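Long-range contacts in Endonuclease/exonuclease/phosphatase (Beutenbergia cavernae DSM 12333, PDB 4RUW), which belongs to the endonuclease/exonuclease/phosphatase family, with a DNase I-like domain that carries a zinc ion and an Ig-like domain after it: residues Leu94-Asp100 against Gly144-Val150; His64-Ala68 against His107-Pro111; Ala417-Ala421 against Ser433-Leu438. All coordinates share one frame; numbering follows the deposited sequence.

Interaction 1 of 3, residues Leu94-Asp100 against Gly144-Val150; sequences LNEVHRD and GSSNGNV. With ZN (zinc ion), chain B.
D100 and S146 meet where two antiparallel strands run out toward the zinc site: the backbone N of S146 gives a 3.0 Å hydrogen bond to D100 OD1, reaching that oxygen nearly along its C-O axis. The other carboxylate oxygen, OD2, binds the zinc ion at 1.9 Å, so both oxygens of the carboxylate are held. H98 ND1 is a second ligand, and H107 and H137 complete the site. N147 meets the H98 ring at its CD2 edge. With CG of N147 anti to its backbone N (chi1 -178°), OD1 lies in the ring plane, 3.1 Å from H98 CD2, while the amide stands 76° to the ring; N147 ND2 bonds T131 OG1. This end is tight and buried, as is the apolar side, where V150 CG2 packs 3.9 Å from V97 CB. Paired backbone bonds join L94 to V150 and V97 to G148, the one from V97 N being weak, and between L94 and V97 a beta bulge shifts the register by one residue. Round the bulge, where E96 is partly exposed, water takes part: one molecule accepts from E96 N and N147 ND2 and donates to N149 OD1, which also takes N95 ND2 at 2.9 Å, from above its carbonyl plane. Beside the exposed R99 side chain, S146 OG donates to R99 O over 2.7 Å, and a second water links that hydroxyl to R99 NE. In the DNase I-like domain the two strands are neighbours within a mixed sheet: strand 125-133 flanks 146-153 on the outer side, strand 55-62 flanks 91-98 on the inner, and helix 110-118 packs against L94 and V97.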
# COMPACT_ATOMS: atom_id res chain seq x y z
N LEU A 94 8.64 -2.73 8.06
CA LEU A 94 9.40 -3.87 7.58
C LEU A 94 8.58 -5.15 7.68
O LEU A 94 7.92 -5.39 8.70
CB LEU A 94 10.68 -4.04 8.38
CG LEU A 94 11.62 -2.83 8.41
CD1 LEU A 94 12.81 -3.09 9.33
CD2 LEU A 94 12.08 -2.45 7.01
N ASN A 95 8.62 -5.96 6.63
CA ASN A 95 8.04 -7.30 6.64
C ASN A 95 9.15 -8.34 6.66
O ASN A 95 10.29 -8.06 6.22
CB ASN A 95 7.17 -7.55 5.40
CG ASN A 95 6.09 -6.50 5.19
OD1 ASN A 95 5.89 -6.04 4.07
ND2 ASN A 95 5.36 -6.14 6.24
N GLU A 96 8.84 -9.54 7.14
CA GLU A 96 9.77 -10.66 7.17
C GLU A 96 10.98 -10.38 8.07
O GLU A 96 12.13 -10.56 7.66
CB GLU A 96 10.20 -11.07 5.76
CG GLU A 96 9.08 -11.68 4.95
CD GLU A 96 8.55 -12.96 5.56
OE1 GLU A 96 9.33 -13.93 5.66
OE2 GLU A 96 7.37 -12.99 5.96
N VAL A 97 10.69 -9.96 9.29
CA VAL A 97 11.70 -9.77 10.31
C VAL A 97 11.51 -10.88 11.34
O VAL A 97 10.42 -11.01 11.90
CB VAL A 97 11.55 -8.38 10.99
CG1 VAL A 97 12.69 -8.16 11.98
CG2 VAL A 97 11.48 -7.26 9.97
N HIS A 98 12.54 -11.69 11.56
CA HIS A 98 12.42 -12.81 12.49
C HIS A 98 12.95 -12.47 13.87
O HIS A 98 13.86 -11.65 14.03
CB HIS A 98 13.12 -14.07 11.98
CG HIS A 98 12.31 -14.83 10.97
ND1 HIS A 98 12.57 -16.15 10.66
CD2 HIS A 98 11.25 -14.45 10.22
CE1 HIS A 98 11.69 -16.55 9.75
NE2 HIS A 98 10.89 -15.54 9.47
N ARG A 99 12.36 -13.11 14.87
CA ARG A 99 12.90 -13.07 16.21
C ARG A 99 12.95 -14.53 16.66
O ARG A 99 11.93 -15.09 17.09
CB ARG A 99 12.04 -12.20 17.12
CG ARG A 99 12.58 -12.08 18.53
CD ARG A 99 12.20 -10.76 19.16
NE ARG A 99 10.80 -10.71 19.58
CZ ARG A 99 10.22 -9.62 20.06
NH1 ARG A 99 10.90 -8.48 20.17
NH2 ARG A 99 8.94 -9.65 20.42
N ASP A 100 14.13 -15.14 16.53
CA ASP A 100 14.29 -16.58 16.68
C ASP A 100 15.20 -16.93 17.85
O ASP A 100 16.22 -16.28 18.05
CB ASP A 100 14.96 -17.20 15.45
CG ASP A 100 14.18 -17.04 14.17
OD1 ASP A 100 12.94 -16.85 14.19
OD2 ASP A 100 14.84 -17.12 13.11
N GLY A 144 10.80 -22.09 18.78
CA GLY A 144 11.16 -20.79 19.31
C GLY A 144 11.41 -19.73 18.25
O GLY A 144 11.89 -18.64 18.57
N SER A 145 11.09 -20.04 17.00
CA SER A 145 11.23 -19.04 15.94
C SER A 145 9.96 -18.21 15.81
O SER A 145 8.88 -18.61 16.25
CB SER A 145 11.56 -19.71 14.60
OG SER A 145 10.55 -20.62 14.20
N SER A 146 10.08 -17.03 15.22
CA SER A 146 8.91 -16.20 14.98
C SER A 146 9.17 -15.20 13.88
O SER A 146 10.31 -14.81 13.63
CB SER A 146 8.49 -15.45 16.25
OG SER A 146 9.38 -14.40 16.57
N ASN A 147 8.09 -14.81 13.21
CA ASN A 147 8.12 -13.75 12.23
C ASN A 147 7.26 -12.60 12.71
O ASN A 147 6.24 -12.81 13.38
CB ASN A 147 7.60 -14.23 10.88
CG ASN A 147 7.68 -13.15 9.82
OD1 ASN A 147 8.76 -12.82 9.35
ND2 ASN A 147 6.55 -12.54 9.50
N GLY A 148 7.66 -11.38 12.36
CA GLY A 148 6.85 -10.21 12.64
C GLY A 148 6.91 -9.16 11.55
O GLY A 148 7.80 -9.18 10.68
N ASN A 149 5.94 -8.25 11.60
CA ASN A 149 6.04 -6.96 10.93
C ASN A 149 6.60 -5.97 11.94
O ASN A 149 6.31 -6.07 13.13
CB ASN A 149 4.67 -6.53 10.44
CG ASN A 149 4.09 -7.50 9.46
OD1 ASN A 149 4.76 -7.87 8.48
ND2 ASN A 149 2.87 -7.96 9.71
N VAL A 150 7.42 -5.03 11.48
CA VAL A 150 8.07 -4.08 12.37
C VAL A 150 7.80 -2.66 11.92
O VAL A 150 7.76 -2.38 10.72
CB VAL A 150 9.60 -4.34 12.42
CG1 VAL A 150 10.36 -3.18 13.06
CG2 VAL A 150 9.89 -5.65 13.15
ZN ZN B . 14.10 -17.23 11.35
O HOH W 1 5.99 -10.21 7.60
O HOH W 2 8.98 -13.37 19.12

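Interaction 2 of 3, residues His64-Ala68 against His107-Pro111; sequences HTAVA and HGDQP. With ZN (zinc ion), chain B.
T65 stands over one face of the H107 imidazole, its CB 3.8 Å from the ring centroid and 22° off the normal, a CH-pi contact displaced toward the NE2-CD2 rim. The two side chains cross at about a right angle. T65 OG1 comes within 3.2 Å of H107 NE2, but the angle is too poor for a hydrogen bond; the hydroxyl instead donates to H64 O at 2.7 Å. Its chi1 of 60° sets OG1 between the backbone N and the carbonyl carbon, turning it back onto that oxygen, which V67 N reaches from the opposite face. V67 CG2 sits near the plane of the H107 ring, at its edge. The ring's ND1 binds the zinc ion at 2.0 Å, alongside H98, D100 and H137. The contact thus joins the loop after strand 55-62 of the DNase I-like fold to the zinc site and to the start of helix 110-118, whose N-cap is D109. From the first turn of that helix Q110 reaches across T65 obliquely, its chain extended beyond CG. Q110 NE2 gives T65 O a straight bond of 2.9 Å (174°): the oxygen lies in the amide plane, whereas the donor stands well above the carbonyl plane. NE2 also bonds E77 OE2, and OE1 takes the backbone N of H98, so both ends of the amide are gripped and its rotation is fixed.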
# COMPACT_ATOMS: atom_id res chain seq x y z
N HIS A 64 13.10 -9.94 3.64
CA HIS A 64 13.49 -11.34 3.44
C HIS A 64 14.45 -11.82 4.54
O HIS A 64 15.47 -12.46 4.27
CB HIS A 64 14.13 -11.50 2.05
CG HIS A 64 14.31 -12.93 1.62
ND1 HIS A 64 15.54 -13.49 1.41
CD2 HIS A 64 13.40 -13.89 1.36
CE1 HIS A 64 15.39 -14.75 1.04
NE2 HIS A 64 14.10 -15.02 1.00
N THR A 65 14.11 -11.52 5.80
CA THR A 65 14.95 -11.86 6.96
C THR A 65 16.42 -11.44 6.81
O THR A 65 17.31 -12.06 7.39
CB THR A 65 14.86 -13.35 7.37
OG1 THR A 65 15.28 -14.21 6.31
CG2 THR A 65 13.44 -13.70 7.76
N ALA A 66 16.63 -10.34 6.09
CA ALA A 66 17.97 -9.79 5.82
C ALA A 66 18.91 -10.73 5.09
O ALA A 66 20.12 -10.55 5.12
CB ALA A 66 18.62 -9.25 7.11
N VAL A 67 18.34 -11.71 4.39
CA VAL A 67 19.13 -12.61 3.57
C VAL A 67 19.02 -12.17 2.12
O VAL A 67 17.94 -12.19 1.52
CB VAL A 67 18.68 -14.07 3.74
CG1 VAL A 67 19.45 -14.98 2.79
CG2 VAL A 67 18.88 -14.50 5.20
N ALA A 68 20.14 -11.76 1.55
CA ALA A 68 20.17 -11.19 0.21
C ALA A 68 20.16 -12.26 -0.86
O ALA A 68 20.84 -13.28 -0.72
CB ALA A 68 21.40 -10.33 0.06
N HIS A 107 17.69 -17.00 12.77
CA HIS A 107 18.04 -15.65 12.36
C HIS A 107 18.37 -14.75 13.54
O HIS A 107 18.68 -13.57 13.37
CB HIS A 107 16.88 -15.03 11.57
CG HIS A 107 16.61 -15.70 10.27
ND1 HIS A 107 15.63 -16.67 10.11
CD2 HIS A 107 17.20 -15.56 9.05
CE1 HIS A 107 15.63 -17.09 8.86
NE2 HIS A 107 16.58 -16.44 8.20
N GLY A 108 18.29 -15.31 14.75
CA GLY A 108 18.52 -14.54 15.96
C GLY A 108 17.46 -13.47 16.18
O GLY A 108 16.36 -13.55 15.63
N ASP A 109 17.79 -12.47 16.99
CA ASP A 109 16.86 -11.40 17.35
C ASP A 109 17.03 -10.24 16.36
O ASP A 109 17.73 -9.27 16.63
CB ASP A 109 17.15 -10.94 18.78
CG ASP A 109 16.06 -10.04 19.35
OD1 ASP A 109 15.31 -9.41 18.57
OD2 ASP A 109 15.98 -9.93 20.59
N GLN A 110 16.37 -10.34 15.21
CA GLN A 110 16.56 -9.32 14.19
C GLN A 110 16.06 -7.92 14.58
O GLN A 110 16.72 -6.94 14.25
CB GLN A 110 16.00 -9.76 12.83
CG GLN A 110 16.55 -11.10 12.39
CD GLN A 110 16.32 -11.35 10.92
OE1 GLN A 110 15.19 -11.45 10.46
NE2 GLN A 110 17.41 -11.44 10.17
N PRO A 111 14.91 -7.82 15.29
CA PRO A 111 14.51 -6.46 15.69
C PRO A 111 15.56 -5.79 16.58
O PRO A 111 15.84 -4.61 16.41
CB PRO A 111 13.21 -6.70 16.46
CG PRO A 111 12.67 -7.96 15.88
CD PRO A 111 13.87 -8.81 15.60
ZN ZN B . 14.10 -17.23 11.35

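Interaction 3 of 3, residues Ala417-Ala421 against Ser433-Leu438; sequences ARLEA and SRTETL
L419 and E436 form a hydrogen-bonded pair of an antiparallel beta hairpin, strands 418-424 and 430-437, at the edge of a four-stranded sheet in the Ig-like domain. Their backbones exchange two bonds, L419 N to E436 O and E436 N to L419 O, both 2.9 Å. A421 and R434 make the same reciprocal pair two residues along, past the non-hydrogen-bonded pair of E420 and T435, and beyond the other end L438 N donates to A417 O. Side chains then divide between the two faces. On the face of R418 and T437, the methyl CG2 of T437 lies over the centre of the R418 guanidinium, 3.7 Å from CZ. R418 bends twice, at chi2 and chi3, which brings the guanidinium alongside T437, and R418 NH2 bonds G416 O. Farther along this face E420 is extended, CG anti to the backbone N (chi1 180°), and runs past T435, which is modelled in two conformers. E420 OE1 forms a salt bridge with R384 of the neighbouring strand 378-384, which would probably keep this carboxylate charged. The opposite face, with L419 and A421, turns inward onto V340 of strand 334-342, joining the two sheets of the domain; here E436 OE1 forms a salt bridge with R338, and R434 NH1 bonds L341 O. L438, the last residue modelled, reaches back with CD1 3.8 Å from A417 CB. Nearer the turn, S433 OG donates to E420 OE2 over 2.6 Å, meeting the carboxylate on its anti side, 22° out of plane.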
# COMPACT_ATOMS: atom_id res chain seq x y z
N ALA A 417 -24.38 19.46 -5.24
CA ALA A 417 -23.35 18.94 -6.14
C ALA A 417 -23.34 17.41 -6.15
O ALA A 417 -23.75 16.76 -5.19
CB ALA A 417 -21.98 19.48 -5.77
N ARG A 418 -22.86 16.83 -7.24
CA ARG A 418 -22.73 15.39 -7.32
C ARG A 418 -21.48 15.02 -8.10
O ARG A 418 -20.96 15.81 -8.90
CB ARG A 418 -23.97 14.77 -7.96
CG ARG A 418 -24.25 15.29 -9.35
CD ARG A 418 -25.74 15.44 -9.57
NE ARG A 418 -26.35 16.35 -8.60
CZ ARG A 418 -27.58 16.21 -8.12
NH1 ARG A 418 -28.33 15.19 -8.51
NH2 ARG A 418 -28.06 17.09 -7.25
N LEU A 419 -20.99 13.81 -7.85
CA LEU A 419 -19.82 13.29 -8.53
C LEU A 419 -20.23 12.08 -9.35
O LEU A 419 -20.89 11.17 -8.84
CB LEU A 419 -18.75 12.90 -7.51
CG LEU A 419 -17.46 12.29 -8.08
CD1 LEU A 419 -16.77 13.28 -8.99
CD2 LEU A 419 -16.52 11.84 -6.97
N GLU A 420 -19.86 12.10 -10.63
CA GLU A 420 -20.13 11.01 -11.55
C GLU A 420 -18.81 10.35 -11.95
O GLU A 420 -17.82 11.03 -12.17
CB GLU A 420 -20.86 11.54 -12.80
CG GLU A 420 -21.19 10.48 -13.85
CD GLU A 420 -22.02 11.01 -15.01
OE1 GLU A 420 -22.19 12.24 -15.12
OE2 GLU A 420 -22.50 10.19 -15.82
N ALA A 421 -18.81 9.02 -12.01
CA ALA A 421 -17.67 8.29 -12.56
C ALA A 421 -18.19 7.37 -13.65
O ALA A 421 -19.14 6.60 -13.43
CB ALA A 421 -16.96 7.49 -11.49
N SER A 433 -22.09 4.28 -15.92
CA SER A 433 -22.09 5.54 -15.20
C SER A 433 -22.63 5.34 -13.80
O SER A 433 -23.59 4.59 -13.60
CB SER A 433 -22.94 6.58 -15.94
OG SER A 433 -23.06 7.77 -15.20
N ARG A 434 -22.02 6.01 -12.84
CA ARG A 434 -22.44 5.97 -11.45
C ARG A 434 -22.34 7.40 -10.91
O ARG A 434 -21.32 8.06 -11.12
CB ARG A 434 -21.52 5.02 -10.68
CG ARG A 434 -21.79 4.88 -9.22
CD ARG A 434 -20.93 3.79 -8.62
NE ARG A 434 -21.40 2.45 -8.98
CZ ARG A 434 -20.85 1.67 -9.91
NH1 ARG A 434 -19.78 2.08 -10.60
NH2 ARG A 434 -21.36 0.47 -10.16
N THR A 435 -23.38 7.85 -10.22
CA THR A 435 -23.40 9.20 -9.68
C THR A 435 -23.84 9.19 -8.22
O THR A 435 -24.74 8.43 -7.85
CB THR A 435 -24.36 10.12 -10.50
OG1 THR A 435 -24.03 10.04 -11.89
CG2 THR A 435 -24.25 11.57 -10.03
N GLU A 436 -23.19 10.02 -7.40
CA GLU A 436 -23.55 10.15 -6.00
C GLU A 436 -23.55 11.62 -5.61
O GLU A 436 -22.59 12.35 -5.92
CB GLU A 436 -22.55 9.38 -5.12
CG GLU A 436 -22.50 7.88 -5.39
CD GLU A 436 -21.40 7.16 -4.63
OE1 GLU A 436 -20.99 7.66 -3.55
OE2 GLU A 436 -20.93 6.11 -5.12
N THR A 437 -24.61 12.09 -4.95
CA THR A 437 -24.60 13.45 -4.42
C THR A 437 -23.62 13.56 -3.27
O THR A 437 -23.28 12.56 -2.63
CB THR A 437 -26.00 13.89 -3.94
OG1 THR A 437 -26.56 12.87 -3.11
CG2 THR A 437 -26.91 14.15 -5.12
N LEU A 438 -23.15 14.78 -3.02
CA LEU A 438 -22.19 15.02 -1.95
C LEU A 438 -22.88 15.60 -0.72
O LEU A 438 -24.11 15.65 -0.63
CB LEU A 438 -21.12 16.02 -2.42
CG LEU A 438 -20.54 15.81 -3.82
CD1 LEU A 438 -19.65 16.98 -4.20
CD2 LEU A 438 -19.77 14.51 -3.89
O HOH W 3 -25.03 17.37 -2.92
O HOH W 4 -24.45 12.72 -13.41

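From the N terminus, strand 55-62 leads into loop 64-68, and the chain passes through helix 77-87 and strand 91-98 before 107-111 returns to that loop and closes interaction 2. Segment 94-100 lies inside that excursion, but interaction 1 closes only when the chain comes back at 144-150, so interactions 1 and 2 cross. They also touch: centres 8 Å apart, they share the zinc ion and tie the ends of two inner strands, the loop and the start of helix 110-118 round it. Interaction 3 follows in series and closes a short hairpin near the C terminus in the Ig-like domain, its centre about 45 Å and 49 Å from the centres of interactions 1 and 2, across the centre of the chain.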